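Local atomic coordinates of sulfate transporter sulfate transporter family protein (Wolinella succinogenes, PDB entry 4DGF), a protein that probably exchanges sulfate or related anions across the membrane as a SulP-family transporter, of which this chain is the STAS domain. Residues A[16-21]-A[117-122]; A[22-27]-A[54-59]; A[27-32]-A[60-65]; A[84-89]-A[111-116]. All blocks are in the same frame, centred on the assembly; numbering follows the deposited sequence. Where two conformers were deposited one is given.

Overall arrangement
All four contacts belong to the STAS domain and gather round its parallel sheet, ordered 24-28, 54-58, 86-90. Contact 2 pairs two of these strands by regular backbone bonds, and contact 4 pairs residues 113-115 with the end of strand 86-90 on the other side of strand 54-58. These two are the more interior, with no exposed residue among those that touch, and both combine backbone pairing with apolar packing. Contact 1, intermediate in burial, lies over one face of the sheet, where L122 and I118 rest on I56, and ends outward in a salt bridge. Contact 3 shares Y27 with contact 2 but lies toward the surface past the strand ends, where arginines, waters and a formic acid molecule replace regular pairing.

Contact 1: residues A[16-21]-A[117-122]; sequences SKKVVP and HIDKAL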
loop_
_atom_site.group_PDB
_atom_site.type_symbol
_atom_site.label_atom_id
_atom_site.label_comp_id
_atom_site.label_asym_id
_atom_site.label_seq_id
_atom_site.Cartn_x
_atom_site.Cartn_y
_atom_site.Cartn_z
ATOM N N SER A 16 -4.279 -13.668 6.354
ATOM C CA SER A 16 -4.198 -14.701 7.431
ATOM C C SER A 16 -3.512 -15.972 6.877
ATOM O O SER A 16 -3.037 -16.792 7.672
ATOM C CB SER A 16 -5.574 -15.032 7.987
ATOM O OG SER A 16 -6.367 -15.625 7.005
ATOM N N LYS A 17 -3.427 -16.121 5.557
ATOM C CA LYS A 17 -2.793 -17.336 4.977
ATOM C C LYS A 17 -1.338 -17.112 4.746
ATOM O O LYS A 17 -0.648 -18.036 4.296
ATOM C CB LYS A 17 -3.376 -17.737 3.621
ATOM C CG LYS A 17 -4.868 -17.824 3.502
ATOM C CD LYS A 17 -5.428 -19.008 4.203
ATOM C CE LYS A 17 -6.939 -18.826 4.120
ATOM N NZ LYS A 17 -7.590 -19.366 5.345
ATOM N N LYS A 18 -0.849 -15.877 4.931
ATOM C CA LYS A 18 0.546 -15.521 4.641
ATOM C C LYS A 18 1.449 -15.431 5.848
ATOM O O LYS A 18 0.965 -15.268 6.980
ATOM C CB LYS A 18 0.627 -14.180 3.814
ATOM C CG LYS A 18 -0.325 -14.159 2.628
ATOM C CD LYS A 18 0.140 -15.045 1.475
ATOM C CE LYS A 18 -1.002 -15.084 0.465
ATOM N NZ LYS A 18 -0.699 -16.137 -0.564
ATOM N N VAL A 19 2.759 -15.517 5.605
ATOM C CA VAL A 19 3.755 -15.285 6.665
ATOM C C VAL A 19 4.225 -13.852 6.627
ATOM O O VAL A 19 4.861 -13.399 5.653
ATOM C CB VAL A 19 4.952 -16.247 6.530
ATOM C CG1 VAL A 19 6.044 -15.860 7.502
ATOM C CG2 VAL A 19 4.494 -17.674 6.804
ATOM N N VAL A 20 3.729 -13.087 7.591
ATOM C CA VAL A 20 4.011 -11.651 7.619
ATOM C C VAL A 20 5.108 -11.331 8.564
ATOM O O VAL A 20 4.988 -11.563 9.782
ATOM C CB VAL A 20 2.751 -10.795 7.917
ATOM C CG1 VAL A 20 3.128 -9.346 7.842
ATOM C CG2 VAL A 20 1.597 -11.152 6.977
ATOM N N PRO A 21 6.244 -10.874 8.041
ATOM C CA PRO A 21 7.337 -10.591 8.953
ATOM C C PRO A 21 6.976 -9.616 10.037
ATOM O O PRO A 21 6.132 -8.712 9.806
ATOM C CB PRO A 21 8.462 -10.035 8.037
ATOM C CG PRO A 21 8.043 -10.419 6.618
ATOM C CD PRO A 21 6.553 -10.525 6.647
ATOM N N HIS A 117 0.860 -8.681 -6.752
ATOM C CA HIS A 117 0.499 -9.808 -5.899
ATOM C C HIS A 117 1.156 -9.642 -4.553
ATOM O O HIS A 117 2.369 -9.300 -4.433
ATOM C CB HIS A 117 0.939 -11.173 -6.486
ATOM C CG HIS A 117 0.138 -12.361 -5.898
ATOM N ND1 HIS A 117 0.436 -12.989 -4.708
ATOM C CD2 HIS A 117 -1.028 -12.979 -6.353
ATOM C CE1 HIS A 117 -0.490 -13.928 -4.439
ATOM N NE2 HIS A 117 -1.382 -13.927 -5.415
ATOM N N ILE A 118 0.378 -10.027 -3.516
ATOM C CA ILE A 118 0.809 -9.925 -2.132
ATOM C C ILE A 118 2.069 -10.782 -1.849
ATOM O O ILE A 118 3.006 -10.373 -1.107
ATOM C CB ILE A 118 -0.339 -10.283 -1.137
ATOM C CG1 ILE A 118 0.045 -10.004 0.317
ATOM C CG2 ILE A 118 -0.838 -11.753 -1.291
ATOM C CD1 ILE A 118 0.651 -8.613 0.552
ATOM N N ASP A 119 2.150 -11.947 -2.530
ATOM C CA ASP A 119 3.351 -12.763 -2.328
ATOM C C ASP A 119 4.645 -12.065 -2.724
ATOM O O ASP A 119 5.665 -12.218 -2.068
ATOM C CB ASP A 119 3.250 -14.060 -3.094
ATOM C CG ASP A 119 2.221 -15.026 -2.529
ATOM O OD1 ASP A 119 1.629 -14.856 -1.425
ATOM O OD2 ASP A 119 1.972 -16.036 -3.230
ATOM N N LYS A 120 4.618 -11.323 -3.810
ATOM C CA LYS A 120 5.805 -10.599 -4.238
ATOM C C LYS A 120 6.063 -9.454 -3.291
ATOM O O LYS A 120 7.227 -9.167 -3.044
ATOM C CB LYS A 120 5.581 -9.998 -5.650
ATOM C CG LYS A 120 5.193 -11.050 -6.659
ATOM C CD LYS A 120 4.960 -10.464 -8.059
ATOM C CE LYS A 120 4.767 -11.684 -8.980
ATOM N NZ LYS A 120 3.880 -11.325 -10.102
ATOM N N ALA A 121 4.987 -8.707 -2.878
ATOM C CA ALA A 121 5.287 -7.596 -1.998
ATOM C C ALA A 121 5.925 -8.108 -0.675
ATOM O O ALA A 121 6.762 -7.445 -0.027
ATOM C CB ALA A 121 4.026 -6.744 -1.740
ATOM N N LEU A 122 5.382 -9.209 -0.190
ATOM C CA LEU A 122 5.887 -9.780 1.057
ATOM C C LEU A 122 7.340 -10.256 0.954
ATOM O O LEU A 122 8.159 -10.073 1.928
ATOM C CB LEU A 122 5.063 -10.976 1.528
ATOM C CG LEU A 122 3.822 -10.527 2.308
ATOM C CD1 LEU A 122 2.880 -11.731 2.580
ATOM C CD2 LEU A 122 4.035 -9.744 3.620
#
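The first turn of helix 118-130 receives the loop leading into strand 24-28, and the two meet through K18, D119 and L122. The K18 side chain crosses that of D119 at about a right angle and delivers NZ to OD1 at 2.8 Å, on the syn lone pair, as a salt bridge; D13 gives the same ammonium a second anionic partner. The lysine chain is bent at chi2 (-74°), which turns its outer half along the helix start, where CE lies 3.8 Å from I118 CG2. In this STAS domain the helix begins at H117, the N-cap, whose ND1 accepts from D119 N at 3.0 Å with the donor tilted 17° from the ring plane. L122 touches both lysine and proline with its two methyls: CD1 meets K18 CB at 3.5 Å, while CD2 reaches P21 CD at 4.0 Å. I26 and I56 of the sheet also pack against the leucine.

Contact 2: residues A[22-27]-A[54-59]; sequences LGVEIY and VFILRM. With FMT (formic acid), chain D.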
loop_
_atom_site.group_PDB
_atom_site.type_symbol
_atom_site.label_atom_id
_atom_site.label_comp_id
_atom_site.label_asym_id
_atom_site.label_seq_id
_atom_site.Cartn_x
_atom_site.Cartn_y
_atom_site.Cartn_z
ATOM N N LEU A 22 7.578 -9.776 11.245
ATOM C CA LEU A 22 7.561 -8.689 12.247
ATOM C C LEU A 22 8.115 -7.372 11.665
ATOM O O LEU A 22 9.094 -7.407 10.954
ATOM C CB LEU A 22 8.289 -9.082 13.516
ATOM C CG LEU A 22 7.800 -10.365 14.197
ATOM C CD1 LEU A 22 8.583 -10.499 15.531
ATOM C CD2 LEU A 22 6.305 -10.395 14.440
ATOM N N GLY A 23 7.474 -6.242 11.971
ATOM C CA GLY A 23 7.880 -4.907 11.451
ATOM C C GLY A 23 7.203 -4.544 10.143
ATOM O O GLY A 23 7.474 -3.483 9.634
ATOM N N VAL A 24 6.381 -5.445 9.591
ATOM C CA VAL A 24 5.643 -5.128 8.334
ATOM C C VAL A 24 4.165 -4.944 8.791
ATOM O O VAL A 24 3.536 -5.859 9.392
ATOM C CB VAL A 24 5.743 -6.308 7.362
ATOM C CG1 VAL A 24 4.951 -5.982 6.052
ATOM C CG2 VAL A 24 7.215 -6.538 6.984
ATOM N N GLU A 25 3.576 -3.803 8.496
ATOM C CA GLU A 25 2.142 -3.662 8.681
ATOM C C GLU A 25 1.453 -3.781 7.311
ATOM O O GLU A 25 2.035 -3.428 6.270
ATOM C CB GLU A 25 1.863 -2.282 9.227
ATOM C CG GLU A 25 0.383 -2.072 9.667
ATOM C CD GLU A 25 -0.169 -3.231 10.550
ATOM O OE1 GLU A 25 0.103 -3.091 11.754
ATOM O OE2 GLU A 25 -0.830 -4.202 10.058
ATOM N N ILE A 26 0.203 -4.242 7.326
ATOM C CA ILE A 26 -0.569 -4.473 6.082
ATOM C C ILE A 26 -1.955 -3.842 6.244
ATOM O O ILE A 26 -2.598 -3.958 7.308
ATOM C CB ILE A 26 -0.650 -5.969 5.770
ATOM C CG1 ILE A 26 0.805 -6.544 5.507
ATOM C CG2 ILE A 26 -1.518 -6.209 4.535
ATOM C CD1 ILE A 26 0.907 -8.009 5.649
ATOM N N TYR A 27 -2.384 -3.128 5.231
ATOM C CA TYR A 27 -3.745 -2.469 5.286
ATOM C C TYR A 27 -4.432 -2.797 3.991
ATOM O O TYR A 27 -3.833 -2.592 2.919
ATOM C CB TYR A 27 -3.531 -0.964 5.352
ATOM C CG TYR A 27 -4.774 -0.126 5.526
ATOM C CD1 TYR A 27 -5.075 0.467 6.750
ATOM C CD2 TYR A 27 -5.675 0.074 4.454
ATOM C CE1 TYR A 27 -6.246 1.188 6.925
ATOM C CE2 TYR A 27 -6.877 0.819 4.619
ATOM C CZ TYR A 27 -7.139 1.412 5.869
ATOM O OH TYR A 27 -8.325 2.155 6.015
ATOM N N VAL A 54 7.979 -1.395 7.226
ATOM C CA VAL A 54 7.388 -1.571 5.834
ATOM C C VAL A 54 5.876 -1.560 6.016
ATOM O O VAL A 54 5.381 -2.183 6.962
ATOM C CB VAL A 54 7.782 -2.887 5.185
ATOM C CG1 VAL A 54 7.241 -3.039 3.764
ATOM C CG2 VAL A 54 9.331 -3.090 5.138
ATOM N N PHE A 55 5.163 -0.866 5.102
ATOM C CA PHE A 55 3.746 -0.805 5.144
ATOM C C PHE A 55 3.282 -1.268 3.781
ATOM O O PHE A 55 3.681 -0.637 2.761
ATOM C CB PHE A 55 3.267 0.669 5.450
ATOM C CG PHE A 55 1.854 0.817 5.770
ATOM C CD1 PHE A 55 1.458 1.041 7.095
ATOM C CD2 PHE A 55 0.902 0.661 4.751
ATOM C CE1 PHE A 55 0.060 1.046 7.428
ATOM C CE2 PHE A 55 -0.482 0.810 5.061
ATOM C CZ PHE A 55 -0.867 1.007 6.419
ATOM N N ILE A 56 2.399 -2.279 3.771
ATOM C CA ILE A 56 1.885 -2.792 2.508
ATOM C C ILE A 56 0.447 -2.350 2.409
ATOM O O ILE A 56 -0.398 -2.686 3.244
ATOM C CB ILE A 56 2.000 -4.334 2.420
ATOM C CG1 ILE A 56 3.443 -4.755 2.676
ATOM C CG2 ILE A 56 1.441 -4.825 1.031
ATOM C CD1 ILE A 56 3.728 -6.223 2.560
ATOM N N LEU A 57 0.140 -1.642 1.322
ATOM C CA LEU A 57 -1.242 -1.313 1.080
ATOM C C LEU A 57 -1.754 -2.300 0.029
ATOM O O LEU A 57 -1.183 -2.330 -1.143
ATOM C CB LEU A 57 -1.229 0.113 0.511
ATOM C CG LEU A 57 -2.526 0.780 0.555
ATOM C CD1 LEU A 57 -3.044 1.067 1.970
ATOM C CD2 LEU A 57 -2.336 2.161 -0.113
ATOM N N ARG A 58 -2.669 -3.174 0.451
ATOM C CA ARG A 58 -3.221 -4.157 -0.405
ATOM C C ARG A 58 -4.326 -3.599 -1.265
ATOM O O ARG A 58 -5.417 -3.206 -0.713
ATOM C CB ARG A 58 -3.794 -5.424 0.370
ATOM C CG ARG A 58 -2.626 -6.138 1.062
ATOM C CD ARG A 58 -3.014 -7.528 1.527
ATOM N NE ARG A 58 -3.306 -8.405 0.365
ATOM C CZ ARG A 58 -3.689 -9.673 0.423
ATOM N NH1 ARG A 58 -3.799 -10.331 1.606
ATOM N NH2 ARG A 58 -3.845 -10.318 -0.721
HETATM N N MSE A 59 -4.147 -3.725 -2.572
HETATM C CA MSE A 59 -5.033 -2.991 -3.499
HETATM C C MSE A 59 -5.680 -3.957 -4.465
HETATM O O MSE A 59 -6.135 -3.545 -5.530
HETATM C CB MSE A 59 -4.206 -1.875 -4.212
HETATM C CG MSE A 59 -3.558 -0.891 -3.213
HETATM SE SE MSE A 59 -2.817 0.650 -4.152
HETATM C CE MSE A 59 -4.495 1.758 -4.189
HETATM C C FMT D . -10.337 0.275 3.856
HETATM O O1 FMT D . -10.348 1.387 4.408
HETATM O O2 FMT D . -11.305 0.101 3.015
#
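Strands 24-27 and 54-58 run parallel, 4.7 Å apart at closest approach and 19° off exact alignment, with V24, E25, I26 and Y27 paired to V54, F55, I56 and L57. Backbone hydrogen bonds pass back and forth between them, from V54 N to G23 O, E25 N to V54 O, I56 N to E25 O, Y27 N to I56 O and R58 N to Y27 O. On the face of V24 and I26, V24 CG1 presses on I56 CD1 at 3.7 Å, while the CG2 branch of I26 lies 3.6 Å from R58 CD. Beyond that point R58 reaches T15 and D13 O with its guanidinium. The pair forms the two strands of a beta-alpha-beta unit whose connection contains helix 35-41, and helix 118-130 covers this face through A125, L122 and I118. On the face of E25 and Y27 two rings do much of the packing. F55 brings CZ to 3.5 Å from Y27 CB and CE1 against E25 CG, and F76 meets the phenylalanine edge-to-face. Y27 has CG anti to its amide nitrogen (chi1 -175°), which places CD2 3.8 Å from L57 CD1 and carries OH outward to O1 of the formic acid, 2.7 Å away. E25 bends at chi2 (47°), folding its carboxylate back so that OE2 accepts from I26 N at 2.9 Å.

Contact 3: residues A[27-32]-A[60-65]; sequences YEINGP and RRVPVI. With FMT (formic acid), chain D.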
loop_
_atom_site.group_PDB
_atom_site.type_symbol
_atom_site.label_atom_id
_atom_site.label_comp_id
_atom_site.label_asym_id
_atom_site.label_seq_id
_atom_site.Cartn_x
_atom_site.Cartn_y
_atom_site.Cartn_z
ATOM N N TYR A 27 -2.384 -3.128 5.231
ATOM C CA TYR A 27 -3.745 -2.469 5.286
ATOM C C TYR A 27 -4.432 -2.797 3.991
ATOM O O TYR A 27 -3.833 -2.592 2.919
ATOM C CB TYR A 27 -3.531 -0.964 5.352
ATOM C CG TYR A 27 -4.774 -0.126 5.526
ATOM C CD1 TYR A 27 -5.075 0.467 6.750
ATOM C CD2 TYR A 27 -5.675 0.074 4.454
ATOM C CE1 TYR A 27 -6.246 1.188 6.925
ATOM C CE2 TYR A 27 -6.877 0.819 4.619
ATOM C CZ TYR A 27 -7.139 1.412 5.869
ATOM O OH TYR A 27 -8.325 2.155 6.015
ATOM N N GLU A 28 -5.608 -3.410 4.068
ATOM C CA GLU A 28 -6.319 -3.824 2.879
ATOM C C GLU A 28 -7.492 -2.854 2.618
ATOM O O GLU A 28 -8.309 -2.564 3.497
ATOM C CB GLU A 28 -6.828 -5.250 3.022
ATOM C CG GLU A 28 -7.615 -5.717 1.794
ATOM C CD GLU A 28 -8.306 -7.064 1.966
ATOM O OE1 GLU A 28 -8.791 -7.345 3.063
ATOM O OE2 GLU A 28 -8.391 -7.871 1.001
ATOM N N ILE A 29 -7.584 -2.372 1.369
ATOM C CA ILE A 29 -8.683 -1.496 0.991
ATOM C C ILE A 29 -9.849 -2.289 0.554
ATOM O O ILE A 29 -9.736 -3.253 -0.227
ATOM C CB ILE A 29 -8.194 -0.534 -0.090
ATOM C CG1 ILE A 29 -7.111 0.395 0.475
ATOM C CG2 ILE A 29 -9.354 0.310 -0.583
ATOM C CD1 ILE A 29 -6.300 0.934 -0.672
ATOM N N ASN A 30 -11.020 -1.840 0.960
ATOM C CA ASN A 30 -12.221 -2.608 0.710
ATOM C C ASN A 30 -12.901 -2.484 -0.696
ATOM O O ASN A 30 -13.917 -3.180 -0.939
ATOM C CB ASN A 30 -13.228 -2.217 1.816
ATOM C CG ASN A 30 -14.089 -1.051 1.381
ATOM O OD1 ASN A 30 -13.568 -0.101 0.765
ATOM N ND2 ASN A 30 -15.407 -1.120 1.651
ATOM N N GLY A 31 -12.375 -1.629 -1.588
ATOM C CA GLY A 31 -13.040 -1.434 -2.909
ATOM C C GLY A 31 -12.513 -0.242 -3.617
ATOM O O GLY A 31 -11.436 0.209 -3.324
ATOM N N PRO A 32 -13.316 0.426 -4.428
ATOM C CA PRO A 32 -12.947 1.708 -5.086
ATOM C C PRO A 32 -12.374 2.695 -4.112
ATOM O O PRO A 32 -12.927 2.801 -3.012
ATOM C CB PRO A 32 -14.295 2.197 -5.629
ATOM C CG PRO A 32 -14.906 0.905 -6.042
ATOM C CD PRO A 32 -14.659 -0.016 -4.853
ATOM N N ARG A 60 -5.738 -5.246 -4.138
ATOM C CA ARG A 60 -6.411 -6.201 -5.088
ATOM C C ARG A 60 -7.882 -5.964 -5.328
ATOM O O ARG A 60 -8.429 -6.404 -6.382
ATOM C CB ARG A 60 -6.262 -7.684 -4.596
ATOM C CG ARG A 60 -6.865 -7.859 -3.181
ATOM C CD ARG A 60 -6.607 -9.349 -2.771
ATOM N NE ARG A 60 -7.049 -9.552 -1.395
ATOM C CZ ARG A 60 -7.374 -10.742 -0.870
ATOM N NH1 ARG A 60 -7.337 -11.832 -1.639
ATOM N NH2 ARG A 60 -7.746 -10.841 0.413
ATOM N N ARG A 61 -8.530 -5.260 -4.400
ATOM C CA ARG A 61 -9.983 -4.937 -4.499
ATOM C C ARG A 61 -10.200 -3.553 -5.100
ATOM O O ARG A 61 -11.358 -3.049 -5.109
ATOM C CB ARG A 61 -10.646 -4.887 -3.115
ATOM C CG ARG A 61 -10.422 -6.186 -2.365
ATOM C CD ARG A 61 -11.259 -6.237 -1.100
ATOM N NE ARG A 61 -10.761 -7.251 -0.145
ATOM C CZ ARG A 61 -11.385 -7.548 1.002
ATOM N NH1 ARG A 61 -12.596 -7.021 1.274
ATOM N NH2 ARG A 61 -10.863 -8.426 1.876
ATOM N N VAL A 62 -9.147 -2.946 -5.604
ATOM C CA VAL A 62 -9.275 -1.521 -5.964
ATOM C C VAL A 62 -9.071 -1.455 -7.500
ATOM O O VAL A 62 -7.910 -1.454 -7.982
ATOM C CB VAL A 62 -8.178 -0.745 -5.317
ATOM C CG1 VAL A 62 -8.418 0.727 -5.606
ATOM C CG2 VAL A 62 -8.210 -0.919 -3.807
ATOM N N PRO A 63 -10.181 -1.332 -8.261
ATOM C CA PRO A 63 -9.955 -1.044 -9.658
ATOM C C PRO A 63 -9.836 0.397 -10.103
ATOM O O PRO A 63 -9.374 0.643 -11.281
ATOM C CB PRO A 63 -11.166 -1.708 -10.357
ATOM C CG PRO A 63 -12.260 -1.690 -9.313
ATOM C CD PRO A 63 -11.616 -1.523 -7.930
ATOM N N VAL A 64 -10.190 1.357 -9.222
ATOM C CA VAL A 64 -10.397 2.707 -9.628
ATOM C C VAL A 64 -10.051 3.515 -8.369
ATOM O O VAL A 64 -10.192 3.026 -7.215
ATOM C CB VAL A 64 -11.918 3.034 -10.083
ATOM C CG1 VAL A 64 -12.224 2.353 -11.407
ATOM C CG2 VAL A 64 -12.908 2.644 -9.036
ATOM N N ILE A 65 -9.559 4.703 -8.601
ATOM C CA ILE A 65 -9.272 5.705 -7.561
ATOM C C ILE A 65 -9.666 7.098 -8.151
ATOM O O ILE A 65 -9.358 7.386 -9.364
ATOM C CB ILE A 65 -7.782 5.591 -7.205
ATOM C CG1 ILE A 65 -7.347 6.587 -6.100
ATOM C CG2 ILE A 65 -6.992 5.772 -8.505
ATOM C CD1 ILE A 65 -6.003 6.232 -5.614
HETATM C C FMT D . -10.337 0.275 3.856
HETATM O O1 FMT D . -10.348 1.387 4.408
HETATM O O2 FMT D . -11.305 0.101 3.015
HETATM O O HOH W 1 -7.691 -4.335 -1.689
HETATM O O HOH W 2 -14.402 -6.060 -0.478
#
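The guanidinium of R60 takes E28 OE2 at its edge, whereas the guanidinium of R61 meets the same carboxylate obliquely, the two planes 78° apart; both statements hold for one of two conformers of E28. In that conformer R60 grips side-on with NE and NH2, at 3.2 and 3.1 Å from E28 OE2, both coming from one face of the carboxylate; D11 gives NH2 a further anionic partner. R61 NH2 also comes up to E28 OE1 as a salt bridge, but so tightly that the details of this approach are doubtful. The glutamate chain is extended with CG anti to the amide nitrogen (chi1 179°), which extends its carboxylate to where both arginines reach it. Nearer the R61 backbone, R61 CB lies 3.4 Å from I29 O, and a water bridges that carbonyl to R61 N; a second water links N30 O to R61 NH1. Apolar packing follows along the loops, I29 CG2 against V62 CG2 at 3.6 Å, then P32 CB beside V64 CG2 at 3.7 Å. G31 sits closest to the opposite backbone, its CA 3.2 Å from R61 O. Formic acid, probably from the crystallisation liquor, accepts from N30 N at its O2 and is also hydrogen-bonded to R40 NE. The arrangement joins two loops of the STAS domain at the C-terminal ends of adjacent parallel strands 24-28 and 54-58, one leading toward helix 35-41 and the other toward helix 67-83.

Contact 4: residues A[84-89]-A[111-116]; sequences GTILLL and EERVFD
R113 NH1 binds L87 O at 3.2 Å and also donates to a water at the edge of the guanidinium, itself held by T85 O and L87 N. The carbonyl is met in its own plane on a lone pair, with the oxygen 17° out of the guanidinium plane. I86 CG2 covers one face of that group, 3.5 Å above it and toward its rim, so the charged end is held by bonds at the edge and a methyl over the face. A bend at chi2 (-89°) turns the arginine back along strand 86-90, and its CD passes 3.7 Å from L88 CD2. Here the STAS sheet gains a short extension: past its outermost strand within the chain, residues 113-115 pair with L88 and L89 through a single bridge, L89 to V114. L89 N donates to R113 O at 2.9 Å, and F115 N returns a bond to L89 O at 2.8 Å. The same L89 O lies in the plane of the F115 ring, at its edge, 3.4 Å from CD2. L89 CD1 and V114 CG2 touch at 4.1 Å, the two side chains side by side. On the face of L88, helix 118-130 packs Y124 on L88 and A121 on F115.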
loop_
_atom_site.group_PDB
_atom_site.type_symbol
_atom_site.label_atom_id
_atom_site.label_comp_id
_atom_site.label_asym_id
_atom_site.label_seq_id
_atom_site.Cartn_x
_atom_site.Cartn_y
_atom_site.Cartn_z
ATOM N N GLY A 84 10.129 7.314 8.030
ATOM C CA GLY A 84 11.150 6.353 7.551
ATOM C C GLY A 84 10.549 4.953 7.349
ATOM O O GLY A 84 11.256 3.857 7.534
ATOM N N THR A 85 9.234 4.940 7.083
ATOM C CA THR A 85 8.530 3.711 6.710
ATOM C C THR A 85 8.564 3.533 5.208
ATOM O O THR A 85 8.284 4.491 4.504
ATOM C CB THR A 85 7.027 3.811 7.131
ATOM O OG1 THR A 85 6.986 3.914 8.582
ATOM C CG2 THR A 85 6.244 2.538 6.676
ATOM N N ILE A 86 8.825 2.315 4.734
ATOM C CA ILE A 86 8.791 2.074 3.294
ATOM C C ILE A 86 7.349 1.614 2.903
ATOM O O ILE A 86 6.906 0.569 3.337
ATOM C CB ILE A 86 9.830 0.996 2.915
ATOM C CG1 ILE A 86 11.245 1.554 3.179
ATOM C CG2 ILE A 86 9.644 0.650 1.433
ATOM C CD1 ILE A 86 12.395 0.532 3.139
ATOM N N LEU A 87 6.708 2.357 2.015
ATOM C CA LEU A 87 5.402 1.983 1.459
ATOM C C LEU A 87 5.581 1.064 0.229
ATOM O O LEU A 87 6.361 1.378 -0.648
ATOM C CB LEU A 87 4.658 3.268 1.046
ATOM C CG LEU A 87 3.206 3.089 0.596
ATOM C CD1 LEU A 87 2.381 2.366 1.664
ATOM C CD2 LEU A 87 2.547 4.448 0.221
ATOM N N LEU A 88 4.866 -0.069 0.226
ATOM C CA LEU A 88 4.735 -0.976 -0.934
ATOM C C LEU A 88 3.196 -1.026 -1.301
ATOM O O LEU A 88 2.330 -0.946 -0.451
ATOM C CB LEU A 88 5.194 -2.395 -0.639
ATOM C CG LEU A 88 6.630 -2.487 -0.023
ATOM C CD1 LEU A 88 6.984 -3.947 0.261
ATOM C CD2 LEU A 88 7.702 -1.838 -0.941
ATOM N N LEU A 89 2.939 -1.113 -2.578
ATOM C CA LEU A 89 1.549 -1.460 -3.013
ATOM C C LEU A 89 1.529 -2.858 -3.535
ATOM O O LEU A 89 2.446 -3.236 -4.270
ATOM C CB LEU A 89 1.077 -0.545 -4.163
ATOM C CG LEU A 89 1.492 0.879 -4.009
ATOM C CD1 LEU A 89 0.953 1.553 -5.287
ATOM C CD2 LEU A 89 0.822 1.498 -2.758
ATOM N N GLU A 111 8.787 2.373 -9.245
ATOM C CA GLU A 111 8.156 1.148 -9.763
ATOM C C GLU A 111 8.484 -0.082 -8.961
ATOM O O GLU A 111 7.712 -1.046 -8.968
ATOM C CB GLU A 111 8.703 0.856 -11.185
ATOM C CG GLU A 111 8.135 1.700 -12.261
ATOM C CD GLU A 111 8.860 1.478 -13.586
ATOM O OE1 GLU A 111 9.090 2.480 -14.319
ATOM O OE2 GLU A 111 9.216 0.310 -13.887
ATOM N N GLU A 112 9.694 -0.120 -8.385
ATOM C CA GLU A 112 10.108 -1.321 -7.687
ATOM C C GLU A 112 9.319 -1.564 -6.376
ATOM O O GLU A 112 9.405 -2.646 -5.757
ATOM C CB GLU A 112 11.632 -1.250 -7.419
ATOM C CG GLU A 112 12.000 -0.412 -6.212
ATOM C CD GLU A 112 11.978 1.092 -6.475
ATOM O OE1 GLU A 112 11.718 1.590 -7.659
ATOM O OE2 GLU A 112 12.259 1.784 -5.451
ATOM N N ARG A 113 8.539 -0.566 -5.984
ATOM C CA ARG A 113 7.628 -0.666 -4.796
ATOM C C ARG A 113 6.175 -1.124 -5.108
ATOM O O ARG A 113 5.347 -1.184 -4.162
ATOM C CB ARG A 113 7.518 0.681 -4.117
ATOM C CG ARG A 113 8.852 1.412 -3.813
ATOM C CD ARG A 113 9.405 1.049 -2.501
ATOM N NE ARG A 113 10.435 1.988 -2.042
ATOM C CZ ARG A 113 10.170 3.061 -1.296
ATOM N NH1 ARG A 113 8.893 3.317 -0.870
ATOM N NH2 ARG A 113 11.173 3.803 -0.890
ATOM N N VAL A 114 5.880 -1.455 -6.402
ATOM C CA VAL A 114 4.528 -1.677 -6.822
ATOM C C VAL A 114 4.501 -3.132 -7.323
ATOM O O VAL A 114 5.317 -3.505 -8.241
ATOM C CB VAL A 114 4.138 -0.674 -7.964
ATOM C CG1 VAL A 114 2.703 -0.912 -8.368
ATOM C CG2 VAL A 114 4.325 0.745 -7.404
ATOM N N PHE A 115 3.579 -3.935 -6.785
ATOM C CA PHE A 115 3.446 -5.345 -7.099
ATOM C C PHE A 115 2.068 -5.781 -7.515
ATOM O O PHE A 115 1.098 -5.181 -7.068
ATOM C CB PHE A 115 3.807 -6.196 -5.876
ATOM C CG PHE A 115 5.224 -5.885 -5.354
ATOM C CD1 PHE A 115 6.325 -6.634 -5.807
ATOM C CD2 PHE A 115 5.422 -4.795 -4.537
ATOM C CE1 PHE A 115 7.623 -6.290 -5.374
ATOM C CE2 PHE A 115 6.712 -4.461 -4.152
ATOM C CZ PHE A 115 7.799 -5.219 -4.535
ATOM N N ASP A 116 1.984 -6.886 -8.309
ATOM C CA ASP A 116 0.697 -7.284 -8.699
ATOM C C ASP A 116 0.118 -8.353 -7.792
ATOM O O ASP A 116 -1.016 -8.834 -8.077
ATOM C CB ASP A 116 0.650 -7.759 -10.150
ATOM C CG ASP A 116 1.555 -8.947 -10.404
ATOM O OD1 ASP A 116 1.922 -9.646 -9.453
ATOM O OD2 ASP A 116 1.900 -9.232 -11.594
HETATM O O HOH W 3 7.800 5.175 1.386
#